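Nicotinate phosphoribosyltransferase (Porphyromonas gingivalis, PDB 2IM5) probably catalyses the ATP-driven synthesis of nicotinate mononucleotide from nicotinate and phosphoribosyl diphosphate, the entry step of NAD biosynthesis from nicotinate. Local coordinates at residues A[223-228]-A[250-255]; A[213-218]-A[234-239]; A[46-49]-A[54-57]; A[92-97]-A[117-122]; A[146-151]-A[180-185]. All coordinates share one frame; numbering follows the deposited sequence.

Contact 1: A[223-228]-A[250-255]; sequences YGYKMA and DTYTTD
Tyr225 and Tyr252 meet as an offset edge-to-face pair: the edge of the Tyr225 ring is directed at one face of Tyr252, with ring centroids 5.2 Å apart and planes at 79°. Contact is made near the rim of the accepting face, where Tyr225 CD1 comes to 3.5 Å from Tyr252 CE1 and Tyr225 CE1 lies nearly as close to the same atom. On the same side of the ring plane, Ala228 CB touches Tyr252 CE2 obliquely at 3.5 Å. The setting is the TIM-barrel-like part of a type II phosphoribosyltransferase, where the loop joining helices 213-223 and 228-240 faces the turn that follows strand 246-248. A type I turn from Asp250 to Thr253, closed by the bond from Thr253 N to Asp250 O, presents the Tyr252 ring: CG lies anti to the carbonyl carbon (chi1 -60°), which sends the ring toward 223-228. The face turned away from Tyr225 is covered at its centre by Thr251 CG2. Farther out, Tyr225 OH is hydrogen-bonded to Glu381 of helix 379-389, which fixes the far end of the edge-on ring. Leu389 of that helix packs against both tyrosines, and Ile216 of helix 213-223 touches Tyr252.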
# COMPACT_ATOMS: atom_id res chain seq x y z
N TYR A 223 16.58 -4.09 -13.17
CA TYR A 223 16.88 -3.41 -14.44
C TYR A 223 17.68 -2.11 -14.35
O TYR A 223 18.08 -1.57 -15.38
CB TYR A 223 15.58 -3.14 -15.18
CG TYR A 223 14.82 -4.38 -15.51
CD1 TYR A 223 15.29 -5.28 -16.47
CD2 TYR A 223 13.64 -4.70 -14.85
CE1 TYR A 223 14.60 -6.45 -16.76
CE2 TYR A 223 12.94 -5.87 -15.12
CZ TYR A 223 13.43 -6.74 -16.08
OH TYR A 223 12.75 -7.91 -16.35
N GLY A 224 17.92 -1.61 -13.15
CA GLY A 224 18.66 -0.37 -13.02
C GLY A 224 17.72 0.80 -12.86
O GLY A 224 16.53 0.71 -13.20
N TYR A 225 18.25 1.91 -12.36
CA TYR A 225 17.46 3.11 -12.11
C TYR A 225 16.97 3.89 -13.33
O TYR A 225 15.86 4.41 -13.33
CB TYR A 225 18.23 4.03 -11.17
CG TYR A 225 18.58 3.33 -9.88
CD1 TYR A 225 17.58 2.99 -8.96
CD2 TYR A 225 19.89 2.95 -9.60
CE1 TYR A 225 17.88 2.29 -7.81
CE2 TYR A 225 20.21 2.23 -8.45
CZ TYR A 225 19.19 1.91 -7.56
OH TYR A 225 19.48 1.21 -6.42
N LYS A 226 17.78 3.98 -14.37
CA LYS A 226 17.36 4.73 -15.55
C LYS A 226 16.06 4.22 -16.17
O LYS A 226 15.19 5.01 -16.50
CB LYS A 226 18.48 4.75 -16.59
CG LYS A 226 19.64 5.67 -16.20
CD LYS A 226 20.74 5.68 -17.26
CE LYS A 226 21.81 6.71 -16.90
NZ LYS A 226 22.91 6.75 -17.88
N MET A 227 15.92 2.91 -16.30
CA MET A 227 14.71 2.34 -16.89
C MET A 227 13.65 1.80 -15.93
O MET A 227 12.61 1.32 -16.37
CB MET A 227 15.09 1.23 -17.88
CG MET A 227 15.67 1.75 -19.20
SD MET A 227 14.54 2.84 -20.14
CE MET A 227 15.55 4.34 -20.25
N ALA A 228 13.90 1.90 -14.63
CA ALA A 228 12.97 1.38 -13.62
C ALA A 228 11.50 1.75 -13.85
O ALA A 228 10.66 0.87 -14.05
CB ALA A 228 13.39 1.82 -12.23
N ASP A 250 6.87 8.97 -7.15
CA ASP A 250 7.98 9.36 -6.27
C ASP A 250 9.04 8.33 -5.88
O ASP A 250 9.96 8.67 -5.13
CB ASP A 250 7.40 9.98 -5.00
CG ASP A 250 6.71 8.96 -4.11
OD1 ASP A 250 6.22 7.94 -4.64
OD2 ASP A 250 6.66 9.16 -2.87
N THR A 251 8.92 7.10 -6.37
CA THR A 251 9.88 6.05 -6.02
C THR A 251 11.32 6.55 -6.11
O THR A 251 12.09 6.40 -5.18
CB THR A 251 9.74 4.82 -6.92
OG1 THR A 251 8.36 4.46 -7.00
CG2 THR A 251 10.54 3.65 -6.34
N TYR A 252 11.67 7.15 -7.24
CA TYR A 252 13.02 7.68 -7.39
C TYR A 252 12.93 9.17 -7.63
O TYR A 252 13.70 9.72 -8.41
CB TYR A 252 13.74 7.00 -8.57
CG TYR A 252 13.86 5.51 -8.38
CD1 TYR A 252 14.57 4.98 -7.31
CD2 TYR A 252 13.21 4.63 -9.24
CE1 TYR A 252 14.63 3.61 -7.09
CE2 TYR A 252 13.26 3.26 -9.04
CZ TYR A 252 13.97 2.75 -7.96
OH TYR A 252 14.01 1.40 -7.73
N THR A 253 11.98 9.81 -6.94
CA THR A 253 11.76 11.24 -7.08
C THR A 253 10.83 11.52 -8.24
O THR A 253 10.99 10.96 -9.33
CB THR A 253 13.11 11.96 -7.29
OG1 THR A 253 13.62 12.42 -6.03
CG2 THR A 253 12.97 13.08 -8.26
N THR A 254 9.84 12.38 -8.01
CA THR A 254 8.88 12.74 -9.04
C THR A 254 9.51 13.51 -10.20
O THR A 254 9.05 13.40 -11.34
CB THR A 254 7.70 13.55 -8.45
OG1 THR A 254 6.91 12.69 -7.63
CG2 THR A 254 6.82 14.11 -9.55
N ASP A 255 10.57 14.27 -9.94
CA ASP A 255 11.23 15.01 -11.02
C ASP A 255 11.82 14.03 -12.03
O ASP A 255 11.77 14.27 -13.24
CB ASP A 255 12.33 15.93 -10.48
CG ASP A 255 11.78 17.14 -9.74
OD1 ASP A 255 10.58 17.46 -9.92
OD2 ASP A 255 12.54 17.79 -8.98

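Contact 2: A[213-218]-A[234-239]; sequences HEWIQF and EDWINV
Aromatic packing carries most of this contact, with Trp236 presenting the edge of its six-membered ring to a face of the Trp215 indole. The five-membered ring of Trp215 and the six-membered ring of Trp236 have centroids 5.1 Å apart and planes at 64°, short of a perpendicular T. The leading atom is Trp236 CE3, which stands over the Trp215 face toward its rim, 3.7 Å from Trp215 NE1 and 3.8 Å from Trp215 CE2. Each indole swings out with CG anti to its own main-chain nitrogen (chi1 177° in Trp215 and -169° in Trp236), and the two side chains run obliquely to one another.

Aliphatic packing adds a second, smaller touch: Asp235 CB lies 3.6 Å from Trp215 CZ2, so the methylene of the acid, rather than its carboxylate, makes the closest approach to the benzo part of the indole. These residues belong to helices 213-223 and 228-240, a consecutive helical pair in the TIM-barrel-like part of the enzyme, and His213, in segment 213-218, is the predicted site of autophosphorylation, unmodified here.

The polar N-H groups of both indoles are bonded to main-chain carbonyls. Trp215 NE1, the atom beneath the Trp236 edge, donates to Ala232, one turn before Trp236 on the facing helix, while Trp236 NE1 donates to Leu244; both buried N-H groups are therefore satisfied, and each bond restricts the rotation of its ring. Ala20 of helix 12-24 also packs on Trp215, and His219 meets it edge-to-face.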
# COMPACT_ATOMS: atom_id res chain seq x y z
N HIS A 213 5.01 0.72 -4.32
CA HIS A 213 6.38 1.13 -4.56
C HIS A 213 7.27 -0.08 -4.80
O HIS A 213 8.20 -0.00 -5.61
CB HIS A 213 6.94 1.90 -3.35
CG HIS A 213 6.36 3.26 -3.17
ND1 HIS A 213 6.60 4.30 -4.05
CD2 HIS A 213 5.55 3.77 -2.21
CE1 HIS A 213 5.96 5.38 -3.64
NE2 HIS A 213 5.32 5.08 -2.52
N GLU A 214 7.00 -1.19 -4.12
CA GLU A 214 7.83 -2.39 -4.27
C GLU A 214 7.93 -2.86 -5.72
O GLU A 214 8.97 -3.38 -6.13
CB GLU A 214 7.32 -3.55 -3.38
CG GLU A 214 5.93 -4.06 -3.72
CD GLU A 214 5.55 -5.31 -2.93
OE1 GLU A 214 6.05 -6.41 -3.26
OE2 GLU A 214 4.76 -5.20 -1.97
N TRP A 215 6.85 -2.67 -6.48
CA TRP A 215 6.83 -3.08 -7.88
C TRP A 215 7.89 -2.30 -8.65
O TRP A 215 8.67 -2.88 -9.39
CB TRP A 215 5.45 -2.83 -8.49
CG TRP A 215 5.33 -3.14 -9.95
CD1 TRP A 215 5.08 -2.25 -10.96
CD2 TRP A 215 5.42 -4.44 -10.58
NE1 TRP A 215 5.01 -2.91 -12.17
CE2 TRP A 215 5.22 -4.24 -11.96
CE3 TRP A 215 5.66 -5.73 -10.10
CZ2 TRP A 215 5.24 -5.30 -12.88
CZ3 TRP A 215 5.68 -6.79 -11.01
CH2 TRP A 215 5.48 -6.57 -12.39
N ILE A 216 7.93 -0.98 -8.45
CA ILE A 216 8.91 -0.14 -9.12
C ILE A 216 10.31 -0.44 -8.59
O ILE A 216 11.27 -0.53 -9.34
CB ILE A 216 8.64 1.36 -8.89
CG1 ILE A 216 7.19 1.71 -9.20
CG2 ILE A 216 9.58 2.19 -9.74
CD1 ILE A 216 6.79 1.46 -10.60
N GLN A 217 10.42 -0.56 -7.27
CA GLN A 217 11.70 -0.84 -6.62
C GLN A 217 12.32 -2.15 -7.10
O GLN A 217 13.53 -2.26 -7.26
CB GLN A 217 11.49 -0.90 -5.11
CG GLN A 217 11.19 0.44 -4.49
CD GLN A 217 10.96 0.32 -2.99
OE1 GLN A 217 9.90 -0.12 -2.55
NE2 GLN A 217 11.97 0.67 -2.20
N PHE A 218 11.48 -3.17 -7.31
CA PHE A 218 11.97 -4.45 -7.79
C PHE A 218 12.63 -4.20 -9.15
O PHE A 218 13.74 -4.67 -9.40
CB PHE A 218 10.81 -5.44 -7.94
CG PHE A 218 11.20 -6.72 -8.61
CD1 PHE A 218 11.97 -7.67 -7.94
CD2 PHE A 218 10.80 -6.99 -9.92
CE1 PHE A 218 12.35 -8.86 -8.57
CE2 PHE A 218 11.17 -8.18 -10.56
CZ PHE A 218 11.94 -9.11 -9.89
N GLU A 234 5.53 -0.70 -18.33
CA GLU A 234 5.32 -1.60 -19.45
C GLU A 234 4.92 -2.99 -18.96
O GLU A 234 4.04 -3.63 -19.54
CB GLU A 234 6.58 -1.71 -20.32
CG GLU A 234 6.84 -0.50 -21.20
CD GLU A 234 5.91 -0.46 -22.41
OE1 GLU A 234 6.19 -1.18 -23.39
OE2 GLU A 234 4.91 0.28 -22.38
N ASP A 235 5.56 -3.46 -17.89
CA ASP A 235 5.23 -4.76 -17.34
C ASP A 235 3.83 -4.76 -16.72
O ASP A 235 3.10 -5.74 -16.82
CB ASP A 235 6.28 -5.20 -16.31
CG ASP A 235 7.61 -5.59 -16.96
OD1 ASP A 235 7.64 -5.72 -18.20
OD2 ASP A 235 8.61 -5.77 -16.24
N TRP A 236 3.46 -3.65 -16.08
CA TRP A 236 2.14 -3.56 -15.47
C TRP A 236 1.06 -3.64 -16.56
O TRP A 236 0.01 -4.26 -16.38
CB TRP A 236 2.01 -2.25 -14.69
CG TRP A 236 0.80 -2.19 -13.81
CD1 TRP A 236 -0.35 -1.50 -14.05
CD2 TRP A 236 0.62 -2.82 -12.53
NE1 TRP A 236 -1.23 -1.65 -13.00
CE2 TRP A 236 -0.66 -2.46 -12.06
CE3 TRP A 236 1.43 -3.66 -11.74
CZ2 TRP A 236 -1.16 -2.91 -10.83
CZ3 TRP A 236 0.93 -4.10 -10.52
CH2 TRP A 236 -0.35 -3.73 -10.07
N ILE A 237 1.34 -3.00 -17.69
CA ILE A 237 0.41 -3.01 -18.81
C ILE A 237 0.33 -4.42 -19.39
O ILE A 237 -0.75 -4.89 -19.78
CB ILE A 237 0.87 -2.03 -19.91
CG1 ILE A 237 0.76 -0.60 -19.38
CG2 ILE A 237 0.03 -2.23 -21.17
CD1 ILE A 237 1.49 0.41 -20.23
N ASN A 238 1.47 -5.11 -19.45
CA ASN A 238 1.47 -6.48 -19.96
C ASN A 238 0.58 -7.34 -19.09
O ASN A 238 -0.15 -8.20 -19.59
CB ASN A 238 2.89 -7.05 -19.96
CG ASN A 238 2.94 -8.53 -20.31
OD1 ASN A 238 2.59 -9.40 -19.50
ND2 ASN A 238 3.36 -8.83 -21.53
N VAL A 239 0.62 -7.11 -17.79
CA VAL A 239 -0.18 -7.90 -16.88
C VAL A 239 -1.66 -7.54 -16.86
O VAL A 239 -2.52 -8.42 -16.92
CB VAL A 239 0.38 -7.79 -15.43
CG1 VAL A 239 -0.50 -8.57 -14.45
CG2 VAL A 239 1.82 -8.29 -15.37

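Contact 3: A[46-49]-A[54-57]; sequences FAEL and IRAM
Glu48 and Arg55 form a salt bridge along the outer side of a single helix, 44-56, seven residues or about two turns apart. Arg55 can be followed outward from its CB, which points toward the earlier turn. CG lies anti to the carbonyl carbon and CD continues the extended line, but the chain then bends at chi3 (-84°), and a further turn about the last torsion brings the guanidinium edge to Glu48. Of the guanidinium atoms, CZ stays 4.1 Å from Glu48 OE2, and the terminal NH2 makes the real contact, 2.8 Å from that same oxygen. Glu48 OE2 sits at the guanidinium edge and the two flat groups are nearly coplanar, 17° apart. Even so the hydrogen bond is weak, for the N-H of Arg55 points well off the acceptor, with an angle of 115° at the hydrogen; the pairing is a one-pronged ionic contact rather than a two-bond fork. The other carboxylate oxygen, Glu48 OE1, has a salt bridge with Arg51 NE, one turn along, so the glutamate is shared between two arginines and its negative charge is probably stabilised by both. Apolar side chains turn to the rest of the domain, Ala47 and Ile54 to strand 95-99, Phe46, Leu49 and, just beyond, Met57 to helix 120-134, so that the charged row follows the outer surface of a helix that packs against both.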
# COMPACT_ATOMS: atom_id res chain seq x y z
N PHE A 46 6.61 -10.46 23.63
CA PHE A 46 5.80 -9.86 22.58
C PHE A 46 6.19 -10.55 21.27
O PHE A 46 5.33 -10.93 20.47
CB PHE A 46 6.06 -8.36 22.46
CG PHE A 46 5.17 -7.68 21.46
CD1 PHE A 46 3.84 -7.38 21.78
CD2 PHE A 46 5.64 -7.36 20.18
CE1 PHE A 46 3.00 -6.78 20.84
CE2 PHE A 46 4.80 -6.76 19.24
CZ PHE A 46 3.47 -6.47 19.57
N ALA A 47 7.49 -10.72 21.07
CA ALA A 47 8.00 -11.37 19.86
C ALA A 47 7.36 -12.74 19.74
O ALA A 47 7.01 -13.19 18.65
CB ALA A 47 9.51 -11.50 19.93
N GLU A 48 7.20 -13.42 20.87
CA GLU A 48 6.60 -14.74 20.88
C GLU A 48 5.12 -14.66 20.51
O GLU A 48 4.58 -15.56 19.86
CB GLU A 48 6.77 -15.38 22.25
CG GLU A 48 6.39 -16.84 22.28
CD GLU A 48 7.01 -17.64 21.14
OE1 GLU A 48 8.24 -17.52 20.93
OE2 GLU A 48 6.27 -18.38 20.46
N LEU A 49 4.46 -13.58 20.92
CA LEU A 49 3.05 -13.41 20.58
C LEU A 49 2.94 -13.25 19.06
O LEU A 49 2.02 -13.76 18.43
CB LEU A 49 2.48 -12.16 21.26
CG LEU A 49 2.34 -12.22 22.78
CD1 LEU A 49 1.82 -10.89 23.29
CD2 LEU A 49 1.39 -13.34 23.16
N ILE A 54 1.73 -15.46 13.53
CA ILE A 54 2.24 -15.81 12.22
C ILE A 54 1.99 -17.29 11.95
O ILE A 54 1.58 -17.68 10.85
CB ILE A 54 3.75 -15.50 12.11
CG1 ILE A 54 3.95 -13.98 12.06
CG2 ILE A 54 4.33 -16.15 10.87
CD1 ILE A 54 5.39 -13.55 12.11
N ARG A 55 2.21 -18.12 12.97
CA ARG A 55 1.98 -19.56 12.80
C ARG A 55 0.49 -19.84 12.61
O ARG A 55 0.11 -20.72 11.83
CB ARG A 55 2.51 -20.33 14.01
CG ARG A 55 4.03 -20.42 14.05
CD ARG A 55 4.51 -21.41 15.09
NE ARG A 55 4.60 -20.83 16.42
CZ ARG A 55 5.71 -20.31 16.94
NH1 ARG A 55 6.83 -20.29 16.24
NH2 ARG A 55 5.69 -19.80 18.17
N ALA A 56 -0.36 -19.08 13.30
CA ALA A 56 -1.80 -19.27 13.19
C ALA A 56 -2.29 -19.03 11.76
O ALA A 56 -3.24 -19.67 11.31
CB ALA A 56 -2.53 -18.33 14.14
N MET A 57 -1.63 -18.12 11.05
CA MET A 57 -2.02 -17.79 9.68
C MET A 57 -1.93 -18.97 8.70
O MET A 57 -2.55 -18.95 7.63
CB MET A 57 -1.19 -16.60 9.17
CG MET A 57 -1.54 -15.27 9.86
SD MET A 57 -0.52 -13.85 9.37
CE MET A 57 -0.86 -13.82 7.62

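Contact 4: A[92-97]-A[117-122]; sequences PEEVTV and TLWETP
Trp119 meets Glu94 and Val95 with its indole, which reaches across to 92-97 from a segment that begins at Thr117, in touch with Tyr21 of helix 12-24, and passes through Leu118, which packs on Phe88. Thr117 and Leu118 have helical backbone angles without the regular bonds. Trp119 then sends its indole to the other segment, with CG anti to the carbonyl carbon (chi1 -76°). Its NE1 donates to Glu94 OE1 at 2.8 Å, a nearly straight bond of 162° with the acceptor close to the ring plane. The carboxylate is turned steeply against the indole, at 73°, and OE1 is met nearly along its C-O axis. Above the same ring Val95 CG2 makes a CH-pi contact, 3.6 Å from the centroid of the five-membered ring, and comes within 3.4 Å of Trp119 CE2. At the edge of the benzo half, Pro92 N lies 3.9 Å from Trp119 CZ2. Farther along, in helix 120-134, Glu120 forms salt bridges with Lys14 and Arg168, Thr121 bonds Asp11, and Pro122 packs on Met57.

The indole thus joins the outermost strand of the antiparallel sheet, 95-99, and the short 3-10 turn leading into it, to the region of helix 120-134 in the N-terminal domain. Because Glu94 OE2 also pairs with Arg115, the carboxylate is held at both oxygens; the nearby positive charge probably keeps it ionised, and an ionised acid is a strong acceptor for the buried indole N-H.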
# COMPACT_ATOMS: atom_id res chain seq x y z
N PRO A 92 4.84 -20.24 7.48
CA PRO A 92 5.50 -19.56 8.60
C PRO A 92 7.02 -19.59 8.60
O PRO A 92 7.64 -18.67 9.12
CB PRO A 92 4.92 -20.26 9.83
CG PRO A 92 3.58 -20.71 9.37
CD PRO A 92 3.87 -21.23 7.98
N GLU A 93 7.63 -20.62 8.04
CA GLU A 93 9.08 -20.67 8.06
C GLU A 93 9.77 -19.67 7.14
O GLU A 93 10.99 -19.55 7.17
CB GLU A 93 9.59 -22.09 7.79
CG GLU A 93 9.12 -22.71 6.52
CD GLU A 93 9.48 -24.19 6.45
OE1 GLU A 93 9.24 -24.89 7.46
OE2 GLU A 93 10.00 -24.65 5.40
N GLU A 94 9.00 -18.94 6.33
CA GLU A 94 9.59 -17.92 5.45
C GLU A 94 9.82 -16.67 6.31
O GLU A 94 10.52 -15.74 5.90
CB GLU A 94 8.63 -17.55 4.31
CG GLU A 94 8.24 -18.67 3.37
CD GLU A 94 7.13 -18.25 2.41
OE1 GLU A 94 6.36 -17.35 2.77
OE2 GLU A 94 7.03 -18.84 1.30
N VAL A 95 9.23 -16.67 7.50
CA VAL A 95 9.30 -15.52 8.40
C VAL A 95 10.14 -15.75 9.66
O VAL A 95 9.96 -16.76 10.34
CB VAL A 95 7.88 -15.12 8.85
CG1 VAL A 95 7.93 -13.86 9.70
CG2 VAL A 95 6.99 -14.92 7.63
N THR A 96 11.02 -14.81 9.98
CA THR A 96 11.86 -14.90 11.17
C THR A 96 11.64 -13.68 12.05
O THR A 96 11.85 -12.55 11.62
CB THR A 96 13.37 -14.99 10.82
OG1 THR A 96 13.61 -16.15 10.01
CG2 THR A 96 14.21 -15.08 12.09
N VAL A 97 11.22 -13.92 13.29
CA VAL A 97 10.97 -12.84 14.24
C VAL A 97 12.00 -12.88 15.36
O VAL A 97 12.36 -13.95 15.85
CB VAL A 97 9.58 -12.98 14.87
CG1 VAL A 97 9.33 -11.82 15.84
CG2 VAL A 97 8.52 -13.01 13.79
N THR A 117 5.46 -11.49 -0.67
CA THR A 117 4.91 -10.15 -0.72
C THR A 117 3.56 -10.13 0.04
O THR A 117 3.16 -9.10 0.58
CB THR A 117 4.69 -9.67 -2.17
OG1 THR A 117 4.28 -8.30 -2.16
CG2 THR A 117 3.63 -10.51 -2.87
N LEU A 118 2.89 -11.27 0.09
CA LEU A 118 1.60 -11.38 0.76
C LEU A 118 1.66 -11.26 2.30
O LEU A 118 0.64 -11.05 2.93
CB LEU A 118 0.92 -12.70 0.38
CG LEU A 118 0.76 -12.94 -1.13
CD1 LEU A 118 0.12 -14.31 -1.36
CD2 LEU A 118 -0.10 -11.84 -1.75
N TRP A 119 2.86 -11.38 2.88
CA TRP A 119 3.03 -11.27 4.32
C TRP A 119 2.92 -9.85 4.87
O TRP A 119 2.42 -9.64 5.97
CB TRP A 119 4.40 -11.82 4.76
CG TRP A 119 4.55 -13.31 4.80
CD1 TRP A 119 5.36 -14.07 4.00
CD2 TRP A 119 3.93 -14.22 5.72
NE1 TRP A 119 5.30 -15.38 4.38
CE2 TRP A 119 4.43 -15.51 5.43
CE3 TRP A 119 3.02 -14.06 6.77
CZ2 TRP A 119 4.04 -16.65 6.15
CZ3 TRP A 119 2.63 -15.19 7.49
CH2 TRP A 119 3.14 -16.47 7.18
N GLU A 120 3.40 -8.87 4.10
CA GLU A 120 3.43 -7.47 4.54
C GLU A 120 2.26 -6.90 5.34
O GLU A 120 2.40 -6.60 6.53
CB GLU A 120 3.70 -6.52 3.37
CG GLU A 120 3.99 -5.09 3.85
CD GLU A 120 3.64 -4.03 2.81
OE1 GLU A 120 3.25 -4.40 1.69
OE2 GLU A 120 3.76 -2.82 3.13
N THR A 121 1.12 -6.73 4.67
CA THR A 121 -0.05 -6.15 5.31
C THR A 121 -0.56 -6.92 6.53
O THR A 121 -0.81 -6.33 7.57
CB THR A 121 -1.19 -5.93 4.29
OG1 THR A 121 -0.80 -4.92 3.35
CG2 THR A 121 -2.46 -5.46 4.99
N PRO A 122 -0.74 -8.25 6.40
CA PRO A 122 -1.22 -9.03 7.54
C PRO A 122 -0.30 -8.91 8.76
O PRO A 122 -0.77 -8.70 9.89
CB PRO A 122 -1.26 -10.45 7.00
CG PRO A 122 -1.51 -10.25 5.53
CD PRO A 122 -0.61 -9.10 5.20

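Contact 5: A[146-151]-A[180-185]; sequences EVTRSK and TDILKQ
Segments 146-151 and 180-185 run in roughly the same direction, their helix axes 8.6 Å apart at closest approach and crossing at -35°, with the CA atoms of Arg149 and Ile182 as near as 6.2 Å. This is helix-to-helix packing between helices 141-157 and 173-186, which lie on either side in sequence of strand 162-164 of the parallel sheet, in the TIM-barrel-like part of this type II phosphoribosyltransferase. Thr148 inserts its methyl between two apolar side chains of the other helix: Thr148 CG2 touches Ile182 CG2 at 3.6 Å and Leu183 CG at 3.7 Å, and its side chain crosses each of them at about a right angle. That methyl lies anti to the main-chain nitrogen while OG1 is turned back to the carbonyl of Val144 in its own helix, so the threonine satisfies its hydroxyl locally and gives its apolar branch to the interface. At the margin Arg149 leads its guanidinium away to Glu153, leaving its backbone close to the isoleucine. Leu334 of helix 332-335 covers Leu183 as well. The branched methyl of Ile182 also reaches the main chain of the facing helix, with CG2 3.7 Å from Arg149 N.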
# COMPACT_ATOMS: atom_id res chain seq x y z
N GLU A 146 -19.00 8.53 16.68
CA GLU A 146 -19.19 9.95 16.41
C GLU A 146 -18.27 10.63 15.39
O GLU A 146 -18.76 11.28 14.46
CB GLU A 146 -19.13 10.74 17.73
CG GLU A 146 -20.40 10.60 18.56
CD GLU A 146 -20.29 11.26 19.93
OE1 GLU A 146 -19.79 12.41 20.01
OE2 GLU A 146 -20.70 10.62 20.92
N VAL A 147 -16.96 10.50 15.55
CA VAL A 147 -16.05 11.14 14.61
C VAL A 147 -16.11 10.53 13.21
O VAL A 147 -15.94 11.24 12.21
CB VAL A 147 -14.58 11.10 15.10
CG1 VAL A 147 -14.47 11.78 16.46
CG2 VAL A 147 -14.09 9.66 15.17
N THR A 148 -16.34 9.23 13.12
CA THR A 148 -16.41 8.57 11.83
C THR A 148 -17.64 9.07 11.08
O THR A 148 -17.59 9.34 9.87
CB THR A 148 -16.48 7.04 11.98
OG1 THR A 148 -15.37 6.59 12.78
CG2 THR A 148 -16.41 6.36 10.62
N ARG A 149 -18.75 9.22 11.79
CA ARG A 149 -19.96 9.72 11.16
C ARG A 149 -19.71 11.14 10.65
O ARG A 149 -20.08 11.47 9.53
CB ARG A 149 -21.13 9.72 12.15
CG ARG A 149 -22.36 10.40 11.57
CD ARG A 149 -23.58 10.32 12.47
NE ARG A 149 -24.71 11.04 11.88
CZ ARG A 149 -25.93 11.11 12.41
NH1 ARG A 149 -26.20 10.50 13.56
NH2 ARG A 149 -26.88 11.79 11.78
N SER A 150 -19.08 11.97 11.48
CA SER A 150 -18.81 13.34 11.09
C SER A 150 -17.94 13.39 9.85
O SER A 150 -18.21 14.16 8.93
CB SER A 150 -18.11 14.09 12.23
OG SER A 150 -18.93 14.12 13.38
N LYS A 151 -16.89 12.58 9.84
CA LYS A 151 -15.99 12.53 8.70
C LYS A 151 -16.74 12.12 7.43
O LYS A 151 -16.58 12.73 6.38
CB LYS A 151 -14.85 11.55 8.97
CG LYS A 151 -13.91 11.99 10.08
CD LYS A 151 -12.93 10.88 10.43
CE LYS A 151 -12.04 11.29 11.59
NZ LYS A 151 -11.15 10.18 12.02
N THR A 180 -15.58 1.19 8.65
CA THR A 180 -15.98 1.00 7.26
C THR A 180 -17.50 0.97 7.17
O THR A 180 -18.09 1.55 6.26
CB THR A 180 -15.43 -0.34 6.71
OG1 THR A 180 -14.00 -0.30 6.76
CG2 THR A 180 -15.89 -0.56 5.27
N ASP A 181 -18.13 0.30 8.12
CA ASP A 181 -19.59 0.20 8.16
C ASP A 181 -20.23 1.58 8.30
O ASP A 181 -21.19 1.91 7.61
CB ASP A 181 -20.03 -0.68 9.32
CG ASP A 181 -21.45 -1.18 9.17
OD1 ASP A 181 -22.28 -0.43 8.61
OD2 ASP A 181 -21.73 -2.31 9.63
N ILE A 182 -19.68 2.38 9.21
CA ILE A 182 -20.20 3.72 9.44
C ILE A 182 -20.01 4.63 8.23
O ILE A 182 -20.92 5.35 7.83
CB ILE A 182 -19.50 4.37 10.66
CG1 ILE A 182 -19.81 3.55 11.92
CG2 ILE A 182 -19.97 5.81 10.83
CD1 ILE A 182 -19.02 3.97 13.14
N LEU A 183 -18.82 4.60 7.64
CA LEU A 183 -18.54 5.43 6.48
C LEU A 183 -19.48 5.08 5.33
O LEU A 183 -19.99 5.96 4.64
CB LEU A 183 -17.08 5.29 6.05
CG LEU A 183 -16.09 6.00 6.98
CD1 LEU A 183 -14.65 5.69 6.60
CD2 LEU A 183 -16.35 7.50 6.90
N LYS A 184 -19.70 3.79 5.13
CA LYS A 184 -20.58 3.34 4.06
C LYS A 184 -21.97 3.93 4.27
O LYS A 184 -22.66 4.30 3.33
CB LYS A 184 -20.68 1.82 4.06
CG LYS A 184 -21.59 1.28 2.97
CD LYS A 184 -21.93 -0.18 3.16
CE LYS A 184 -22.88 -0.66 2.07
NZ LYS A 184 -23.24 -2.09 2.22
N GLN A 185 -22.36 4.02 5.54
CA GLN A 185 -23.67 4.53 5.93
C GLN A 185 -23.82 6.05 5.82
O GLN A 185 -24.89 6.55 5.48
CB GLN A 185 -23.96 4.09 7.37
CG GLN A 185 -25.39 4.26 7.82
CD GLN A 185 -25.58 3.92 9.29
OE1 GLN A 185 -25.01 2.96 9.81
NE2 GLN A 185 -26.41 4.72 9.98

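Overall arrangement
Contacts 1, 2 and 5 are buried, contact 4 is partly so, and contact 3 lies at the surface. Contacts 1 and 2 share helices 213-223 and 228-240 or the loop between them, and touch where Tyr252 OH packs on Gln217 CA; both rely on aromatic edges meeting faces. Contacts 3 and 4 meet through Ile54 and Met57, which pack on Val95, Val97, Trp119 and Pro122, yet one is ionic and the other combines an indole hydrogen bond with CH-pi packing. A probable hydrogen bond between Glu214 OE1 and Thr117 OG1 links contact 2 to contact 4, barrel-like part to N-terminal domain. Contact 5, mainly aliphatic with no hydrogen bond across it, stands about 32 Å from contact 4 between centres.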